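Local coordinates for teichoic acid biosynthesis protein F (Staphylococcus epidermidis, PDB 3L7I) that probably takes part in teichoic acid biosynthesis and has a GT-B-type fold with two Rossmann-like parallel sheets, at residues D367-I372 with I440-G445; L581-L586 with D602-N607. All coordinates share one frame; numbering follows the deposited sequence.

Contact 1. Residues D367-I372 with I440-G445; sequences DSPKYI and IQTWHG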
# COMPACT_ATOMS: atom_id res chain seq x y z
N ASP A 367 -46.99 -0.10 6.16
CA ASP A 367 -47.15 -1.50 5.76
C ASP A 367 -47.05 -2.47 6.91
O ASP A 367 -47.23 -2.11 8.06
CB ASP A 367 -46.18 -1.90 4.65
CG ASP A 367 -46.77 -2.96 3.71
OD1 ASP A 367 -46.32 -4.14 3.76
OD2 ASP A 367 -47.72 -2.62 2.94
N SER A 368 -46.76 -3.71 6.58
CA SER A 368 -46.76 -4.79 7.53
C SER A 368 -45.72 -4.64 8.65
O SER A 368 -45.97 -5.05 9.78
CB SER A 368 -46.59 -6.12 6.81
OG SER A 368 -47.84 -6.62 6.41
N PRO A 369 -44.54 -4.08 8.34
CA PRO A 369 -43.63 -3.79 9.46
C PRO A 369 -44.26 -2.84 10.49
O PRO A 369 -44.03 -3.01 11.71
CB PRO A 369 -42.44 -3.13 8.77
CG PRO A 369 -42.43 -3.74 7.42
CD PRO A 369 -43.89 -3.88 7.04
N LYS A 370 -45.03 -1.87 10.01
CA LYS A 370 -45.63 -0.90 10.89
C LYS A 370 -46.51 -1.61 11.93
O LYS A 370 -46.38 -1.35 13.15
CB LYS A 370 -46.41 0.17 10.10
CG LYS A 370 -47.56 0.85 10.90
CD LYS A 370 -48.07 2.12 10.21
CE LYS A 370 -49.51 2.48 10.61
NZ LYS A 370 -49.86 3.90 10.25
N TYR A 371 -47.37 -2.51 11.46
CA TYR A 371 -48.29 -3.23 12.34
C TYR A 371 -47.61 -4.26 13.25
O TYR A 371 -48.03 -4.45 14.39
CB TYR A 371 -49.43 -3.85 11.54
CG TYR A 371 -50.35 -2.80 10.97
CD1 TYR A 371 -50.04 -2.16 9.77
CD2 TYR A 371 -51.50 -2.41 11.64
CE1 TYR A 371 -50.86 -1.18 9.26
CE2 TYR A 371 -52.33 -1.44 11.13
CZ TYR A 371 -52.00 -0.82 9.94
OH TYR A 371 -52.82 0.15 9.43
N ILE A 372 -46.57 -4.91 12.75
CA ILE A 372 -45.81 -5.82 13.60
C ILE A 372 -45.28 -4.99 14.76
O ILE A 372 -45.40 -5.40 15.92
CB ILE A 372 -44.66 -6.54 12.82
CG1 ILE A 372 -45.25 -7.50 11.78
CG2 ILE A 372 -43.72 -7.29 13.76
CD1 ILE A 372 -44.20 -8.12 10.84
N ILE A 440 -36.85 -11.62 9.15
CA ILE A 440 -38.25 -11.89 8.82
C ILE A 440 -38.71 -11.06 7.63
O ILE A 440 -38.68 -9.84 7.68
CB ILE A 440 -39.17 -11.64 10.04
CG1 ILE A 440 -38.82 -12.60 11.18
CG2 ILE A 440 -40.61 -11.86 9.68
CD1 ILE A 440 -39.74 -12.48 12.35
N GLN A 441 -39.11 -11.74 6.56
CA GLN A 441 -39.55 -11.09 5.33
C GLN A 441 -41.06 -11.17 5.20
O GLN A 441 -41.65 -12.26 5.22
CB GLN A 441 -38.93 -11.76 4.11
CG GLN A 441 -39.32 -11.14 2.78
CD GLN A 441 -39.03 -9.64 2.71
OE1 GLN A 441 -39.95 -8.84 2.59
NE2 GLN A 441 -37.76 -9.26 2.77
N THR A 442 -41.71 -10.02 5.06
CA THR A 442 -43.16 -10.03 5.06
C THR A 442 -43.60 -10.00 3.63
O THR A 442 -44.73 -10.38 3.32
CB THR A 442 -43.67 -8.80 5.75
OG1 THR A 442 -43.33 -7.65 4.96
CG2 THR A 442 -43.02 -8.66 7.10
N TRP A 443 -42.68 -9.57 2.77
CA TRP A 443 -42.99 -9.12 1.40
C TRP A 443 -44.18 -8.16 1.41
O TRP A 443 -44.62 -7.73 2.48
CB TRP A 443 -43.18 -10.29 0.42
CG TRP A 443 -43.01 -9.89 -1.02
CD1 TRP A 443 -43.95 -9.94 -1.99
CD2 TRP A 443 -41.83 -9.34 -1.63
NE1 TRP A 443 -43.43 -9.47 -3.18
CE2 TRP A 443 -42.14 -9.09 -2.98
CE3 TRP A 443 -40.55 -9.04 -1.16
CZ2 TRP A 443 -41.21 -8.56 -3.86
CZ3 TRP A 443 -39.62 -8.51 -2.05
CH2 TRP A 443 -39.96 -8.28 -3.38
N HIS A 444 -44.72 -7.81 0.26
CA HIS A 444 -45.73 -6.78 0.23
C HIS A 444 -46.85 -7.09 -0.76
O HIS A 444 -47.24 -6.22 -1.54
CB HIS A 444 -45.09 -5.44 -0.15
CG HIS A 444 -44.22 -5.55 -1.35
ND1 HIS A 444 -42.85 -5.59 -1.27
CD2 HIS A 444 -44.53 -5.70 -2.66
CE1 HIS A 444 -42.34 -5.72 -2.49
NE2 HIS A 444 -43.34 -5.80 -3.34
N GLY A 445 -47.36 -8.31 -0.76
CA GLY A 445 -48.56 -8.55 -1.54
C GLY A 445 -48.63 -9.77 -2.42
O GLY A 445 -47.63 -10.23 -2.95

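Contact 2. Residues L581-L586 with D602-N607; sequences LRMHYL and DVSNYN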
# COMPACT_ATOMS: atom_id res chain seq x y z
N LEU A 581 -58.45 9.32 -5.61
CA LEU A 581 -57.47 8.98 -6.63
C LEU A 581 -56.11 8.64 -6.00
O LEU A 581 -55.43 9.51 -5.45
CB LEU A 581 -57.30 10.14 -7.63
CG LEU A 581 -58.55 10.74 -8.26
CD1 LEU A 581 -58.19 11.89 -9.18
CD2 LEU A 581 -59.37 9.70 -9.02
N ARG A 582 -55.73 7.37 -6.08
CA ARG A 582 -54.44 6.93 -5.59
C ARG A 582 -53.50 6.64 -6.74
O ARG A 582 -53.49 5.54 -7.28
CB ARG A 582 -54.60 5.69 -4.71
CG ARG A 582 -53.27 5.06 -4.30
CD ARG A 582 -53.26 4.60 -2.85
NE ARG A 582 -52.69 5.64 -2.01
CZ ARG A 582 -51.66 5.46 -1.20
NH1 ARG A 582 -51.10 4.26 -1.07
NH2 ARG A 582 -51.22 6.48 -0.48
N MET A 583 -52.68 7.62 -7.10
CA MET A 583 -51.82 7.53 -8.27
C MET A 583 -50.35 7.42 -7.93
O MET A 583 -49.95 7.75 -6.82
CB MET A 583 -52.01 8.80 -9.11
CG MET A 583 -53.40 9.37 -9.00
SD MET A 583 -54.49 8.36 -9.99
CE MET A 583 -54.04 8.96 -11.62
N HIS A 584 -49.54 6.99 -8.89
CA HIS A 584 -48.09 7.04 -8.75
C HIS A 584 -47.73 8.47 -8.37
O HIS A 584 -48.46 9.40 -8.72
CB HIS A 584 -47.38 6.65 -10.06
CG HIS A 584 -45.88 6.59 -9.96
ND1 HIS A 584 -45.07 7.67 -10.22
CD2 HIS A 584 -45.05 5.56 -9.64
CE1 HIS A 584 -43.80 7.32 -10.06
NE2 HIS A 584 -43.77 6.05 -9.71
N TYR A 585 -46.62 8.65 -7.66
CA TYR A 585 -46.32 9.96 -7.13
C TYR A 585 -46.01 10.95 -8.24
O TYR A 585 -46.26 12.14 -8.10
CB TYR A 585 -45.18 9.90 -6.10
CG TYR A 585 -43.80 9.91 -6.70
CD1 TYR A 585 -43.23 11.09 -7.18
CD2 TYR A 585 -43.05 8.74 -6.79
CE1 TYR A 585 -41.96 11.10 -7.74
CE2 TYR A 585 -41.78 8.74 -7.35
CZ TYR A 585 -41.24 9.92 -7.82
OH TYR A 585 -39.98 9.93 -8.37
N LEU A 586 -45.47 10.47 -9.35
CA LEU A 586 -45.14 11.33 -10.49
C LEU A 586 -46.42 11.84 -11.14
O LEU A 586 -46.46 12.94 -11.69
CB LEU A 586 -44.31 10.57 -11.53
CG LEU A 586 -42.82 10.37 -11.30
CD1 LEU A 586 -42.25 9.49 -12.40
CD2 LEU A 586 -42.10 11.71 -11.25
N ASP A 602 -57.24 13.95 -4.12
CA ASP A 602 -55.99 13.25 -4.37
C ASP A 602 -55.49 12.65 -3.09
O ASP A 602 -55.33 13.35 -2.09
CB ASP A 602 -54.93 14.18 -4.94
CG ASP A 602 -53.70 13.44 -5.39
OD1 ASP A 602 -53.53 12.30 -4.93
OD2 ASP A 602 -52.92 13.97 -6.20
N VAL A 603 -55.25 11.35 -3.11
CA VAL A 603 -54.97 10.65 -1.88
C VAL A 603 -53.68 9.84 -2.01
O VAL A 603 -53.46 8.86 -1.29
CB VAL A 603 -56.18 9.79 -1.51
CG1 VAL A 603 -56.21 8.51 -2.34
CG2 VAL A 603 -56.20 9.49 -0.04
N SER A 604 -52.81 10.29 -2.92
CA SER A 604 -51.62 9.54 -3.35
C SER A 604 -50.52 9.55 -2.31
O SER A 604 -49.67 8.67 -2.29
CB SER A 604 -51.06 10.13 -4.64
OG SER A 604 -52.04 10.21 -5.64
N ASN A 605 -50.53 10.57 -1.46
CA ASN A 605 -49.54 10.66 -0.40
C ASN A 605 -49.97 10.09 0.94
O ASN A 605 -49.17 10.05 1.87
CB ASN A 605 -49.10 12.11 -0.23
CG ASN A 605 -48.35 12.62 -1.43
OD1 ASN A 605 -47.48 11.92 -1.98
ND2 ASN A 605 -48.69 13.84 -1.86
N TYR A 606 -51.21 9.64 1.05
CA TYR A 606 -51.74 9.21 2.34
C TYR A 606 -50.88 8.09 2.93
O TYR A 606 -50.55 7.14 2.24
CB TYR A 606 -53.19 8.77 2.16
CG TYR A 606 -53.94 8.56 3.45
CD1 TYR A 606 -54.16 7.28 3.95
CD2 TYR A 606 -54.43 9.65 4.17
CE1 TYR A 606 -54.85 7.09 5.14
CE2 TYR A 606 -55.11 9.47 5.36
CZ TYR A 606 -55.32 8.19 5.85
OH TYR A 606 -55.99 8.03 7.03
N ASN A 607 -50.48 8.20 4.20
CA ASN A 607 -49.53 7.25 4.79
C ASN A 607 -49.98 5.80 4.67
O ASN A 607 -49.18 4.91 4.39
CB ASN A 607 -49.31 7.55 6.28
CG ASN A 607 -49.22 9.04 6.58
OD1 ASN A 607 -49.11 9.87 5.66
ND2 ASN A 607 -49.25 9.40 7.87

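Contact 1. Residues D367-I372 with I440-G445
D367, near the N-terminal end of helix 367-379, turns its carboxylate to the loop that follows strand 438-441. Its OD1 comes no nearer than 4.2 Å to W443 O, so these two acceptors only lie near each other. The same OD1 brushes H444 CB at 4.3 Å. It accepts from S368 N at 2.9 Å, nearly straight at 172° but from above the carboxylate plane. OD2 forms a salt bridge with R511 NE.

S368 presents carbon, not oxygen, to the loop: its CB is 4.0 Å from T442 OG1. S368 OG bonds instead to the backbone N of R511. P369 CD lies 4.3 Å from the same T442 OG1. One helical turn on, I372 closes the contact. Its CD1 meets T442 CG2 tip to tip at 4.0 Å. CD1 lies anti to CA (chi2 173°), which carries the end of the chain out to the threonine methyl.

T442 therefore serves as the centre of the loop side. Its methyl faces I372, and its hydroxyl oxygen lies beside S368 CB and P369 CD. That hydroxyl has a single proton, with S423 O and W443 O both within reach. P369 and I372 also rest on V422 of the neighbouring strand 418-423. I372 and I440 share I710 of helix 706-721. The contact joins the N-terminal part of a helix to the end of a strand in the first Rossmann-like sheet.

Chemically, helix and loop meet mainly through apolar contact. The polar groups find their partners within their own segment or in R511, S423 and N424.

Contact 2. Residues L581-L586 with D602-N607
L581 and D602 form a parallel bridge, and the pairing is extended by a backbone bond from V603 N to L581 O (3.0 Å, 167°). The side chains of L581 and D602 lie on the same face of the sheet. After this bridge both chains leave the strands, and side chains take over the contact.

S604 is the central link. Its OG accepts from M583 N at 3.0 Å, a fairly straight bond of 163°. The same OG gives its proton to D602 OD1, on the syn lone pair of the carboxylate. D602 OD1 also takes S604 N at 2.9 Å, met nearly along its C-O axis, which makes an Asx turn. The carboxylate is thus held by two donors on one oxygen, while OD2 bonds to S588. In this way D602 positions the hydroxyl that grips M583.

R582 works on the other part of the loop. Its CG stands anti to the backbone N (chi1 172°), and the chain then bends twice, bringing the guanidinium to the type I turn V603-Y606. NE and NH2 both point at V603 O, which lies at the edge of the guanidinium, but each bond is weak at 3.4 Å. NH2 also makes a weak, bent bond to Y606 O (2.9 Å). R582 CB rests 4.0 Å from V603 CG1, and L612 of helix 609-614 touches both residues.

H584 then caps the helix that follows, its ND1 accepting from L586 N. Parallel strands running into loops at their C-terminal ends are a feature of Rossmann-like sheets. This one is the second of the GT-B fold, and strand 600-602 is its outermost within this chain.

The two contacts belong to different sheets of one GT-B fold. Contact 1 sits where strand 438-441 ends in the seven-stranded parallel sheet, and contact 2 where strands 577-581 and 600-602 end in the six-stranded one. Their centres are 20 Å apart and their nearest atoms about 5 Å, without touching. D608, next after 602-607, bridges the gap: it bonds to Y371 OH and forms a long, weak ion pair with K370, both on the helix of contact 1. A bound sulfate ion lies about 6 Å from the side chain of H444. It probably comes from the crystallisation liquor, though it may mark a pocket.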